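Putative uncharacterized protein (Chaetomium thermophilum, PDB 5T8V) probably acts as the Scc2 cohesin loader that places cohesin on chromatin, this chain being its C-terminal, HEAT-repeat part. Local coordinates at residues 461-466 with 604-609; 1198-1203 with 1246-1251; 917-922 with 1032-1037; 21-26 with 60-65; 1303-1308 with 1451-1456. All blocks are in the same frame, centred on the assembly; numbering follows the deposited sequence.

Contact 1. Residues 461-466 with 604-609; sequences AAISKL and SQFCEA
Ile463 sets CG1 anti to its carbonyl carbon (chi1 -62°), and that branch runs out toward the ring of Phe606. Phe606 has its own CG anti to the backbone N (chi1 170°), and this turn of the side chain brings the ring end nearer to helix 446-474. The two residues meet inside the helical solenoid of this HEAT-repeat protein. Helix 446-474 packs here against the link that joins helix 590-602 to helix 610-619.

The contact is buried and apolar, and no hydrogen bond crosses it. Ile463 CD1 lies over one face of Phe606, 4.0 Å from the ring centroid. It sits 21° off the ring normal, so the CH-pi contact is displaced toward the rim. CG1 of Ile463 comes within 3.6 Å of Phe606 CE2.

The second branch of Ile463 serves another neighbour. Its CG2 is 4.2 Å from the CB of Cys607. Ile463 thus forks over two successive residues of the link. Ile463 and Cys607 also have the nearest CA atoms across the contact, 6.0 Å apart.

Phe610 and Ile613 of helix 610-619 also touch Ile463, and Leu416 lies against Phe606. Within the link, a weak but nearly straight bond runs from Cys607 N to Ser604 OG. Ser604 O accepts from Glu608 N as well. Further along helix 446-474, Leu466 adds the last apolar touch, with its CD2 4.3 Å from Cys607 SG.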
# COMPACT_ATOMS: atom_id res chain seq x y z
N ALA A 461 -15.52 -2.31 1.44
CA ALA A 461 -15.57 -2.49 2.89
C ALA A 461 -16.96 -2.89 3.35
O ALA A 461 -17.11 -3.78 4.20
CB ALA A 461 -15.13 -1.20 3.58
N ALA A 462 -17.99 -2.26 2.80
CA ALA A 462 -19.36 -2.58 3.20
C ALA A 462 -19.70 -4.03 2.89
O ALA A 462 -20.28 -4.74 3.72
CB ALA A 462 -20.34 -1.64 2.52
N ILE A 463 -19.34 -4.50 1.68
CA ILE A 463 -19.60 -5.89 1.32
C ILE A 463 -18.85 -6.83 2.26
O ILE A 463 -19.40 -7.84 2.72
CB ILE A 463 -19.22 -6.13 -0.15
CG1 ILE A 463 -20.07 -5.25 -1.07
CG2 ILE A 463 -19.41 -7.60 -0.51
CD1 ILE A 463 -19.58 -5.20 -2.51
N SER A 464 -17.58 -6.52 2.54
CA SER A 464 -16.80 -7.35 3.45
C SER A 464 -17.48 -7.46 4.81
O SER A 464 -17.60 -8.56 5.37
CB SER A 464 -15.39 -6.78 3.59
OG SER A 464 -14.58 -7.61 4.40
N LYS A 465 -17.93 -6.33 5.35
CA LYS A 465 -18.64 -6.35 6.62
C LYS A 465 -19.90 -7.19 6.54
O LYS A 465 -20.21 -7.94 7.47
CB LYS A 465 -18.96 -4.92 7.06
CG LYS A 465 -20.10 -4.83 8.06
CD LYS A 465 -20.12 -3.50 8.79
CE LYS A 465 -21.44 -3.32 9.53
NZ LYS A 465 -21.88 -4.57 10.22
N LEU A 466 -20.64 -7.08 5.44
CA LEU A 466 -21.85 -7.89 5.29
C LEU A 466 -21.52 -9.38 5.31
O LEU A 466 -22.22 -10.17 5.96
CB LEU A 466 -22.58 -7.52 4.01
CG LEU A 466 -23.85 -8.32 3.71
CD1 LEU A 466 -24.94 -7.41 3.19
CD2 LEU A 466 -23.57 -9.41 2.71
N SER A 604 -26.79 -11.00 -4.87
CA SER A 604 -27.14 -9.85 -5.69
C SER A 604 -25.95 -9.45 -6.56
O SER A 604 -24.80 -9.77 -6.27
CB SER A 604 -27.57 -8.67 -4.81
OG SER A 604 -26.45 -8.07 -4.17
N GLN A 605 -26.26 -8.73 -7.64
CA GLN A 605 -25.20 -8.32 -8.56
C GLN A 605 -24.21 -7.38 -7.88
O GLN A 605 -23.04 -7.33 -8.28
CB GLN A 605 -25.82 -7.65 -9.79
CG GLN A 605 -24.81 -7.31 -10.87
CD GLN A 605 -25.44 -6.60 -12.05
OE1 GLN A 605 -26.66 -6.48 -12.15
NE2 GLN A 605 -24.59 -6.12 -12.96
N PHE A 606 -24.65 -6.65 -6.86
CA PHE A 606 -23.75 -5.75 -6.14
C PHE A 606 -22.69 -6.53 -5.36
O PHE A 606 -21.49 -6.37 -5.59
CB PHE A 606 -24.55 -4.84 -5.21
CG PHE A 606 -23.71 -4.04 -4.26
CD1 PHE A 606 -22.82 -3.09 -4.73
CD2 PHE A 606 -23.81 -4.24 -2.90
CE1 PHE A 606 -22.05 -2.36 -3.86
CE2 PHE A 606 -23.04 -3.50 -2.02
CZ PHE A 606 -22.16 -2.56 -2.50
N CYS A 607 -23.13 -7.39 -4.44
CA CYS A 607 -22.18 -8.11 -3.59
C CYS A 607 -21.34 -9.08 -4.40
O CYS A 607 -20.15 -9.27 -4.11
CB CYS A 607 -22.93 -8.85 -2.48
SG CYS A 607 -23.62 -7.76 -1.22
N GLU A 608 -21.92 -9.71 -5.42
CA GLU A 608 -21.18 -10.66 -6.24
C GLU A 608 -19.99 -10.01 -6.94
O GLU A 608 -19.12 -10.74 -7.43
CB GLU A 608 -22.10 -11.31 -7.27
CG GLU A 608 -23.04 -12.37 -6.68
CD GLU A 608 -23.84 -13.10 -7.75
OE1 GLU A 608 -23.88 -12.62 -8.91
OE2 GLU A 608 -24.44 -14.15 -7.43
N ALA A 609 -19.93 -8.68 -7.00
CA ALA A 609 -18.80 -7.99 -7.61
C ALA A 609 -17.60 -7.87 -6.67
O ALA A 609 -16.52 -7.49 -7.14
CB ALA A 609 -19.23 -6.60 -8.06

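Contact 2. Residues 1198-1203 with 1246-1251; sequences REYAKA and VKFLEK
Tyr1200 and Phe1248 form a buried edge-to-face aromatic pair between two helices of the C-terminal region of the chain. Tyr1200 belongs to segment 1198-1203, which leads into helix 1200-1213. Phe1248 lies on helix 1243-1254. The ring centroids are 5.2 Å apart and the planes stand at 72°.

Phe1248 presents its edge. Its CD1 points down onto the face of Tyr1200, 3.9 Å above the ring plane and over the centre. Phe1248 has CG anti to the backbone N (chi1 173°), and the ring reaches across to Tyr1200 from there. The closest approach of the backbones is at the same two residues, with CA of Tyr1200 7.5 Å from CA of Phe1248. No hydrogen bond joins the segments.

The hydroxyl of Tyr1200 makes a weak hydrogen bond with Asn1244 OD1, at the start of the partner helix. Helix 1231-1240 adds to the cluster: Leu1237 touches Tyr1200, and the ring of Phe1233 meets that of Phe1248. Three helices therefore share one aromatic and aliphatic core. Both segments belong to the sister chromatid cohesion C-terminus family region, and such interhelical cores are what hold an alpha solenoid together.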
# COMPACT_ATOMS: atom_id res chain seq x y z
N ARG A 1198 42.04 19.05 -15.22
CA ARG A 1198 42.99 19.14 -16.32
C ARG A 1198 43.25 17.81 -17.00
O ARG A 1198 43.80 17.79 -18.11
CB ARG A 1198 44.32 19.72 -15.83
CG ARG A 1198 44.24 21.18 -15.41
CD ARG A 1198 45.56 21.69 -14.85
NE ARG A 1198 45.92 21.02 -13.60
CZ ARG A 1198 46.98 21.34 -12.86
NH1 ARG A 1198 47.80 22.31 -13.24
NH2 ARG A 1198 47.22 20.68 -11.73
N GLU A 1199 42.87 16.69 -16.38
CA GLU A 1199 43.08 15.38 -16.98
C GLU A 1199 41.75 14.75 -17.38
O GLU A 1199 41.50 13.57 -17.09
CB GLU A 1199 43.83 14.46 -16.01
CG GLU A 1199 45.29 14.86 -15.79
CD GLU A 1199 46.11 13.75 -15.16
OE1 GLU A 1199 45.51 12.80 -14.62
OE2 GLU A 1199 47.35 13.83 -15.21
N TYR A 1200 40.89 15.52 -18.05
CA TYR A 1200 39.61 15.00 -18.50
C TYR A 1200 39.75 14.16 -19.76
O TYR A 1200 39.20 13.06 -19.86
CB TYR A 1200 38.62 16.15 -18.72
CG TYR A 1200 37.95 16.69 -17.47
CD1 TYR A 1200 37.88 15.94 -16.30
CD2 TYR A 1200 37.36 17.95 -17.47
CE1 TYR A 1200 37.27 16.44 -15.17
CE2 TYR A 1200 36.74 18.45 -16.34
CZ TYR A 1200 36.69 17.69 -15.20
OH TYR A 1200 36.08 18.18 -14.07
N ALA A 1201 40.49 14.67 -20.75
CA ALA A 1201 40.66 13.94 -22.00
C ALA A 1201 41.26 12.56 -21.75
O ALA A 1201 40.70 11.54 -22.17
CB ALA A 1201 41.54 14.75 -22.96
N LYS A 1202 42.41 12.51 -21.06
CA LYS A 1202 43.04 11.23 -20.78
C LYS A 1202 42.12 10.32 -19.98
O LYS A 1202 42.20 9.09 -20.11
CB LYS A 1202 44.35 11.45 -20.02
CG LYS A 1202 45.36 12.32 -20.75
CD LYS A 1202 46.79 11.82 -20.54
CE LYS A 1202 47.19 11.80 -19.07
NZ LYS A 1202 48.57 11.28 -18.87
N ALA A 1203 41.24 10.90 -19.16
CA ALA A 1203 40.32 10.08 -18.37
C ALA A 1203 39.26 9.44 -19.26
O ALA A 1203 38.98 8.24 -19.13
CB ALA A 1203 39.66 10.93 -17.29
N VAL A 1246 29.41 21.75 -16.95
CA VAL A 1246 29.08 22.10 -18.33
C VAL A 1246 30.27 21.83 -19.24
O VAL A 1246 30.18 21.07 -20.21
CB VAL A 1246 28.63 23.57 -18.42
CG1 VAL A 1246 28.52 24.02 -19.88
CG2 VAL A 1246 27.31 23.77 -17.71
N LYS A 1247 31.41 22.46 -18.94
CA LYS A 1247 32.57 22.34 -19.81
C LYS A 1247 32.93 20.88 -20.05
O LYS A 1247 33.28 20.50 -21.17
CB LYS A 1247 33.76 23.10 -19.22
CG LYS A 1247 34.97 23.18 -20.15
CD LYS A 1247 34.62 23.89 -21.46
CE LYS A 1247 35.84 24.04 -22.36
NZ LYS A 1247 36.37 22.71 -22.80
N PHE A 1248 32.83 20.04 -19.01
CA PHE A 1248 33.10 18.62 -19.20
C PHE A 1248 32.27 18.08 -20.36
O PHE A 1248 32.82 17.51 -21.31
CB PHE A 1248 32.80 17.85 -17.91
CG PHE A 1248 32.88 16.36 -18.07
CD1 PHE A 1248 34.11 15.73 -18.21
CD2 PHE A 1248 31.73 15.59 -18.07
CE1 PHE A 1248 34.19 14.36 -18.36
CE2 PHE A 1248 31.80 14.22 -18.22
CZ PHE A 1248 33.03 13.60 -18.36
N LEU A 1249 30.95 18.26 -20.29
CA LEU A 1249 30.10 17.89 -21.41
C LEU A 1249 30.65 18.47 -22.71
O LEU A 1249 30.86 17.74 -23.69
CB LEU A 1249 28.67 18.38 -21.17
CG LEU A 1249 27.93 17.78 -19.97
CD1 LEU A 1249 26.57 18.42 -19.81
CD2 LEU A 1249 27.80 16.27 -20.12
N GLU A 1250 30.91 19.77 -22.73
CA GLU A 1250 31.47 20.38 -23.93
C GLU A 1250 32.74 19.67 -24.36
O GLU A 1250 32.91 19.35 -25.55
CB GLU A 1250 31.72 21.87 -23.70
CG GLU A 1250 30.45 22.68 -23.53
CD GLU A 1250 30.71 24.17 -23.40
OE1 GLU A 1250 31.85 24.54 -23.07
OE2 GLU A 1250 29.77 24.96 -23.63
N LYS A 1251 33.63 19.38 -23.41
CA LYS A 1251 34.86 18.67 -23.76
C LYS A 1251 34.55 17.34 -24.43
O LYS A 1251 35.18 16.98 -25.43
CB LYS A 1251 35.73 18.47 -22.52
CG LYS A 1251 37.07 17.78 -22.78
CD LYS A 1251 37.84 18.39 -23.95
CE LYS A 1251 38.12 19.88 -23.76
NZ LYS A 1251 39.03 20.15 -22.61

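Contact 3. Residues 917-922 with 1032-1037; sequences VPRALL and ALDCVG
Arg919 and Asp1034 mark the nearest approach of the two backbones, yet CA of Arg919 is still 10.9 Å from CA of Asp1034. The helices do not touch directly at this level. The extended Arg919 side chain spans most of the space and meets the short carboxylate of Asp1034. Pro918 is the N-cap of helix 919-935, and its O accepts from Leu922 N. Arg919 therefore sits in the first turn. Asp1034 lies within helix 1026-1042.

Arg919 is stretched out from CG to NE, with CG anti to the backbone N (chi1 173°). Its NH1 alone makes the salt bridge. It lies 2.7 Å from Asp1034 OD2 and is equally close to Asp1034 OD1. The hydrogen bond to OD1 is weak, with an N-H...O angle of 138°. The guanidinium and carboxylate planes are 33° apart. One nitrogen thus faces both oxygens, which differs from a two-nitrogen, side-on pairing.

The bridge is a surface contact between two helices of the HEAT-repeat solenoid, and both residues are partly exposed. Met1070 of helix 1065-1086 touches Asp1034. Deeper down, helix 969-986 meets both segments: Leu922 packs on Leu978 and Met982, while Cys1035 packs on Ser977.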
# COMPACT_ATOMS: atom_id res chain seq x y z
N VAL A 917 50.26 -28.54 10.82
CA VAL A 917 49.02 -27.78 10.69
C VAL A 917 49.06 -26.86 9.47
O VAL A 917 50.12 -26.34 9.12
CB VAL A 917 48.76 -26.97 11.97
CG1 VAL A 917 49.80 -25.86 12.13
CG2 VAL A 917 47.38 -26.40 11.96
N PRO A 918 47.92 -26.64 8.78
CA PRO A 918 47.94 -25.71 7.63
C PRO A 918 48.35 -24.29 8.00
O PRO A 918 48.55 -23.97 9.17
CB PRO A 918 46.49 -25.75 7.13
CG PRO A 918 45.69 -26.40 8.21
CD PRO A 918 46.63 -27.34 8.89
N ARG A 919 48.47 -23.44 6.98
CA ARG A 919 48.97 -22.08 7.18
C ARG A 919 48.02 -21.25 8.02
O ARG A 919 48.42 -20.66 9.03
CB ARG A 919 49.20 -21.42 5.82
CG ARG A 919 49.56 -19.94 5.87
CD ARG A 919 49.40 -19.29 4.50
NE ARG A 919 49.21 -17.84 4.62
CZ ARG A 919 50.15 -16.92 4.39
NH1 ARG A 919 51.36 -17.27 4.01
NH2 ARG A 919 49.85 -15.64 4.54
N ALA A 920 46.75 -21.17 7.61
CA ALA A 920 45.80 -20.28 8.27
C ALA A 920 45.77 -20.51 9.78
O ALA A 920 45.65 -19.56 10.56
CB ALA A 920 44.41 -20.46 7.68
N LEU A 921 45.88 -21.77 10.21
CA LEU A 921 45.93 -22.05 11.64
C LEU A 921 47.33 -21.83 12.19
O LEU A 921 47.49 -21.38 13.33
CB LEU A 921 45.47 -23.49 11.90
CG LEU A 921 45.46 -23.98 13.35
CD1 LEU A 921 44.86 -22.94 14.28
CD2 LEU A 921 44.67 -25.27 13.46
N LEU A 922 48.37 -22.13 11.40
CA LEU A 922 49.73 -21.85 11.83
C LEU A 922 49.88 -20.39 12.24
O LEU A 922 50.70 -20.06 13.11
CB LEU A 922 50.73 -22.17 10.72
CG LEU A 922 52.19 -21.86 11.09
CD1 LEU A 922 52.61 -22.51 12.41
CD2 LEU A 922 53.11 -22.28 9.98
N ALA A 1032 58.96 -19.50 -0.77
CA ALA A 1032 60.05 -18.59 -0.45
C ALA A 1032 59.58 -17.14 -0.44
O ALA A 1032 59.78 -16.41 0.53
CB ALA A 1032 61.19 -18.77 -1.45
N LEU A 1033 58.93 -16.71 -1.53
CA LEU A 1033 58.39 -15.36 -1.59
C LEU A 1033 57.34 -15.14 -0.50
O LEU A 1033 57.27 -14.06 0.09
CB LEU A 1033 57.81 -15.09 -2.98
CG LEU A 1033 58.88 -14.92 -4.06
CD1 LEU A 1033 58.26 -15.06 -5.44
CD2 LEU A 1033 59.59 -13.58 -3.93
N ASP A 1034 56.53 -16.16 -0.23
CA ASP A 1034 55.58 -16.07 0.88
C ASP A 1034 56.31 -15.82 2.19
O ASP A 1034 55.92 -14.94 2.97
CB ASP A 1034 54.76 -17.36 0.96
CG ASP A 1034 53.55 -17.23 1.85
OD1 ASP A 1034 53.47 -16.25 2.63
OD2 ASP A 1034 52.66 -18.11 1.79
N CYS A 1035 57.38 -16.57 2.44
CA CYS A 1035 58.15 -16.40 3.67
C CYS A 1035 58.70 -14.99 3.78
O CYS A 1035 58.43 -14.28 4.76
CB CYS A 1035 59.29 -17.43 3.70
SG CYS A 1035 60.49 -17.18 5.01
N VAL A 1036 59.48 -14.55 2.79
CA VAL A 1036 60.07 -13.21 2.86
C VAL A 1036 59.00 -12.14 2.98
O VAL A 1036 59.22 -11.10 3.60
CB VAL A 1036 60.98 -12.96 1.64
CG1 VAL A 1036 60.19 -13.05 0.36
CG2 VAL A 1036 61.65 -11.60 1.75
N GLY A 1037 57.83 -12.37 2.38
CA GLY A 1037 56.74 -11.41 2.53
C GLY A 1037 56.23 -11.33 3.95
O GLY A 1037 56.06 -10.24 4.51

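Contact 4. Residues 21-26 with 60-65; sequences KAYLQA and TKLQSA
Tyr23 and Leu24 of helix 9-36 meet Lys61 and Leu62 of helix 56-71 in an antiparallel helix pair near the N terminus. The short axes approach to 10.2 Å, and their directions differ by 154°. CA of Leu24 and CA of Leu62 are the nearest across the pair, 7.2 Å apart.

Tyr23 carries most of the contact. Its CG is anti to the backbone N (chi1 -161°), which sends the ring across to the other helix. The CD1 side of the ring meets Leu62, whose CD2 is 3.6 Å from Tyr23 CD1. The hydroxyl end meets Lys61. That lysine is bent at its second and third torsions and crosses the tyrosine at about a right angle. Its CB and CE both lie near the hydroxyl, with CE 3.4 Å from Tyr23 OH. Lys61 NZ comes to the ring edge, in its plane, 3.6 Å from Tyr23 CE2.

The two helices form an antiparallel helical hairpin. Its connection holds a small sheet of two antiparallel strands, 44-46 and 52-54, and Met43 just before it also touches Tyr23. Losing the Tyr23 ring to an alanine is likely to leave Lys61 without the ring and hydroxyl that its chain lies against, and to open a gap beside Leu62.

On the inner side, Leu24 CD1 lies 4.1 Å from Leu62 CD2. Leu86 of helix 81-96 touches both leucines.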
# COMPACT_ATOMS: atom_id res chain seq x y z
N LYS A 21 -76.42 9.39 8.75
CA LYS A 21 -77.63 10.17 8.54
C LYS A 21 -78.03 10.91 9.82
O LYS A 21 -78.30 12.11 9.79
CB LYS A 21 -78.77 9.27 8.07
CG LYS A 21 -78.67 8.84 6.61
CD LYS A 21 -80.02 8.38 6.07
CE LYS A 21 -79.91 7.93 4.62
NZ LYS A 21 -81.23 7.87 3.94
N ALA A 22 -78.05 10.20 10.94
CA ALA A 22 -78.42 10.81 12.21
C ALA A 22 -77.49 11.97 12.55
O ALA A 22 -77.93 13.10 12.76
CB ALA A 22 -78.40 9.76 13.33
N TYR A 23 -76.18 11.70 12.59
CA TYR A 23 -75.23 12.76 12.91
C TYR A 23 -75.36 13.92 11.94
O TYR A 23 -75.26 15.09 12.34
CB TYR A 23 -73.80 12.20 12.89
CG TYR A 23 -72.83 13.08 13.64
CD1 TYR A 23 -72.47 14.33 13.14
CD2 TYR A 23 -72.28 12.67 14.84
CE1 TYR A 23 -71.59 15.13 13.82
CE2 TYR A 23 -71.40 13.47 15.53
CZ TYR A 23 -71.06 14.70 15.02
OH TYR A 23 -70.18 15.50 15.70
N LEU A 24 -75.57 13.63 10.66
CA LEU A 24 -75.73 14.67 9.66
C LEU A 24 -76.91 15.58 9.99
O LEU A 24 -76.78 16.81 10.01
CB LEU A 24 -75.91 14.03 8.28
CG LEU A 24 -75.74 14.91 7.05
CD1 LEU A 24 -74.27 15.19 6.78
CD2 LEU A 24 -76.39 14.24 5.84
N GLN A 25 -78.07 14.98 10.27
CA GLN A 25 -79.23 15.78 10.64
C GLN A 25 -78.95 16.61 11.89
O GLN A 25 -79.29 17.79 11.94
CB GLN A 25 -80.44 14.87 10.86
CG GLN A 25 -80.88 14.10 9.62
CD GLN A 25 -81.22 15.02 8.46
OE1 GLN A 25 -81.75 16.12 8.64
NE2 GLN A 25 -80.92 14.57 7.24
N ALA A 26 -78.33 16.00 12.90
CA ALA A 26 -77.98 16.73 14.11
C ALA A 26 -77.11 17.94 13.79
O ALA A 26 -77.26 19.01 14.39
CB ALA A 26 -77.27 15.81 15.10
N THR A 60 -64.79 16.52 12.31
CA THR A 60 -64.04 15.28 12.50
C THR A 60 -64.98 14.07 12.50
O THR A 60 -64.79 13.13 11.72
CB THR A 60 -63.25 15.34 13.81
OG1 THR A 60 -62.25 16.36 13.72
CG2 THR A 60 -62.57 14.01 14.10
N LYS A 61 -65.99 14.09 13.37
CA LYS A 61 -66.89 12.95 13.45
C LYS A 61 -67.58 12.69 12.11
O LYS A 61 -67.71 11.53 11.68
CB LYS A 61 -67.92 13.16 14.56
CG LYS A 61 -67.31 13.13 15.96
CD LYS A 61 -68.30 12.59 17.00
CE LYS A 61 -68.60 13.63 18.07
NZ LYS A 61 -69.87 13.32 18.79
N LEU A 62 -68.03 13.75 11.43
CA LEU A 62 -68.59 13.57 10.10
C LEU A 62 -67.61 12.86 9.17
O LEU A 62 -67.99 11.99 8.40
CB LEU A 62 -69.00 14.91 9.50
CG LEU A 62 -70.33 15.53 9.96
CD1 LEU A 62 -70.54 16.86 9.27
CD2 LEU A 62 -71.50 14.59 9.69
N GLN A 63 -66.33 13.24 9.25
CA GLN A 63 -65.33 12.58 8.42
C GLN A 63 -65.25 11.10 8.74
O GLN A 63 -65.21 10.26 7.83
CB GLN A 63 -63.97 13.26 8.61
CG GLN A 63 -63.91 14.66 8.03
CD GLN A 63 -62.78 15.49 8.62
OE1 GLN A 63 -61.90 14.97 9.30
NE2 GLN A 63 -62.81 16.79 8.36
N SER A 64 -65.23 10.75 10.03
CA SER A 64 -65.18 9.34 10.41
C SER A 64 -66.37 8.58 9.82
O SER A 64 -66.19 7.53 9.18
CB SER A 64 -65.16 9.22 11.93
OG SER A 64 -65.04 7.86 12.33
N ALA A 65 -67.58 9.09 10.03
CA ALA A 65 -68.77 8.42 9.50
C ALA A 65 -68.70 8.27 7.99
O ALA A 65 -69.03 7.22 7.43
CB ALA A 65 -70.02 9.19 9.92

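Contact 5. Residues 1303-1308 with 1451-1456; sequences RLVAST and ELMSID
Met1453 packs its thioether against Val1305 and Ala1306 of helix 1291-1319, and this is the close part of the contact. Its SD lies 3.5 Å from Val1305 CG1. The same sulfur is 4.0 Å from the CA of Ala1306. The methyl CE turns in beside the carbonyl oxygen of Val1305. Val1305 has CG1 anti to its backbone N (chi1 170°), and that methyl is the one the sulfur meets. The methionine chain is bent at its second and third torsions, so its end lies along the helix backbone. No hydrogen bond joins the segments.

Met1453 is the first residue to leave helical geometry after helix 1439-1452. Here the end of this chain rests against a long helix of the HEAT-repeat solenoid. Helix 1364-1387 lies next to both: Ile1377 touches Val1305, and Trp1378 touches Leu1452. If Met1453 were replaced by a serine, Val1305 CG1 would lose its sulfur neighbour and the tail is likely to be held less closely to the helix.

The other side is loose. Ala1306 lies at the border, and Ser1307 is exposed, as are Ser1454, Ile1455 and Asp1456 of the tail. Two serines bond within their own segments. Ser1454 OG donates to Glu1451 O at 3.0 Å, tilted 24° from the carbonyl plane. Ser1307 OG donates back to Arg1303 O at 2.7 Å, from above the carbonyl plane. Molecules of the crystal lattice touch Ser1454 and Asp1456, so the course of the tail may be partly set by the crystal.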
# COMPACT_ATOMS: atom_id res chain seq x y z
N ARG A 1303 26.88 23.22 -32.93
CA ARG A 1303 28.01 24.00 -33.40
C ARG A 1303 29.03 23.11 -34.12
O ARG A 1303 29.48 23.43 -35.23
CB ARG A 1303 28.66 24.73 -32.22
CG ARG A 1303 29.78 25.69 -32.60
CD ARG A 1303 30.09 26.67 -31.48
NE ARG A 1303 30.40 26.00 -30.21
CZ ARG A 1303 29.55 25.85 -29.20
NH1 ARG A 1303 28.31 26.33 -29.27
NH2 ARG A 1303 29.94 25.22 -28.10
N LEU A 1304 29.38 21.98 -33.51
CA LEU A 1304 30.32 21.06 -34.14
C LEU A 1304 29.79 20.54 -35.46
O LEU A 1304 30.47 20.60 -36.49
CB LEU A 1304 30.63 19.90 -33.19
CG LEU A 1304 31.33 18.69 -33.81
CD1 LEU A 1304 32.65 19.09 -34.47
CD2 LEU A 1304 31.57 17.62 -32.75
N VAL A 1305 28.56 20.01 -35.45
CA VAL A 1305 27.98 19.44 -36.67
C VAL A 1305 27.96 20.48 -37.78
O VAL A 1305 28.30 20.19 -38.93
CB VAL A 1305 26.57 18.89 -36.37
CG1 VAL A 1305 25.85 18.51 -37.65
CG2 VAL A 1305 26.67 17.68 -35.44
N ALA A 1306 27.55 21.71 -37.46
CA ALA A 1306 27.49 22.76 -38.47
C ALA A 1306 28.87 23.25 -38.90
O ALA A 1306 28.99 23.84 -39.97
CB ALA A 1306 26.66 23.94 -37.95
N SER A 1307 29.90 23.01 -38.09
CA SER A 1307 31.25 23.43 -38.44
C SER A 1307 31.96 22.41 -39.32
O SER A 1307 32.44 22.75 -40.41
CB SER A 1307 32.06 23.68 -37.16
OG SER A 1307 31.54 24.77 -36.43
N THR A 1308 32.03 21.15 -38.88
CA THR A 1308 32.76 20.13 -39.63
C THR A 1308 31.90 19.52 -40.73
O THR A 1308 32.39 19.24 -41.83
CB THR A 1308 33.27 19.04 -38.69
OG1 THR A 1308 33.96 19.65 -37.58
CG2 THR A 1308 34.22 18.10 -39.41
N GLU A 1451 22.10 15.78 -47.03
CA GLU A 1451 20.75 16.32 -46.92
C GLU A 1451 20.41 16.78 -45.51
O GLU A 1451 19.64 17.73 -45.35
CB GLU A 1451 19.73 15.27 -47.37
CG GLU A 1451 19.84 14.90 -48.84
CD GLU A 1451 18.99 13.71 -49.21
OE1 GLU A 1451 18.75 12.85 -48.33
OE2 GLU A 1451 18.55 13.63 -50.38
N LEU A 1452 20.97 16.13 -44.48
CA LEU A 1452 20.77 16.59 -43.12
C LEU A 1452 21.19 18.05 -42.97
O LEU A 1452 20.57 18.81 -42.22
CB LEU A 1452 21.55 15.71 -42.14
CG LEU A 1452 21.67 16.22 -40.70
CD1 LEU A 1452 20.29 16.38 -40.07
CD2 LEU A 1452 22.54 15.29 -39.87
N MET A 1453 22.24 18.45 -43.68
CA MET A 1453 22.73 19.82 -43.68
C MET A 1453 22.72 20.33 -45.11
O MET A 1453 23.76 20.44 -45.76
CB MET A 1453 24.11 19.90 -43.08
CG MET A 1453 24.22 19.25 -41.72
SD MET A 1453 25.24 20.26 -40.64
CE MET A 1453 26.71 20.43 -41.64
N SER A 1454 21.52 20.63 -45.61
CA SER A 1454 21.36 21.09 -46.99
C SER A 1454 22.17 22.35 -47.24
O SER A 1454 21.81 23.44 -46.79
CB SER A 1454 19.88 21.33 -47.28
OG SER A 1454 19.09 20.24 -46.83
N ILE A 1455 23.28 22.21 -47.97
CA ILE A 1455 24.18 23.32 -48.25
C ILE A 1455 23.81 23.95 -49.58
O ILE A 1455 23.14 24.99 -49.63
CB ILE A 1455 25.65 22.85 -48.23
CG1 ILE A 1455 26.02 22.35 -46.84
CG2 ILE A 1455 26.59 23.98 -48.64
CD1 ILE A 1455 26.69 21.00 -46.84
N ASP A 1456 24.25 23.33 -50.67
CA ASP A 1456 23.98 23.85 -52.01
C ASP A 1456 22.51 23.66 -52.38
O ASP A 1456 21.74 23.08 -51.62
CB ASP A 1456 24.88 23.17 -53.04
CG ASP A 1456 26.35 23.45 -52.81
OD1 ASP A 1456 26.67 24.48 -52.18
OD2 ASP A 1456 27.19 22.64 -53.26

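In the fold
From the N terminus, contact 4 comes first and closes a short loop between helices 9-36 and 56-71. Contact 1 then closes a longer loop, from helix 446-474 to the link before helix 610-619. Contact 3 closes another long one, tying helix 919-935 to helix 1026-1042. Contact 2 closes a short loop in the C-terminal region, and contact 5 closes a long one by bringing the chain end back to helix 1291-1319. All five follow in series, and none nests or crosses. Contacts 3 and 4 are about 129 Å apart between centres. Contacts 2 and 5 lie near each other without touching, about 25 Å between centres: helix 1291-1319 carries contact 5 and also touches Val1246 and Leu1249 of contact 2.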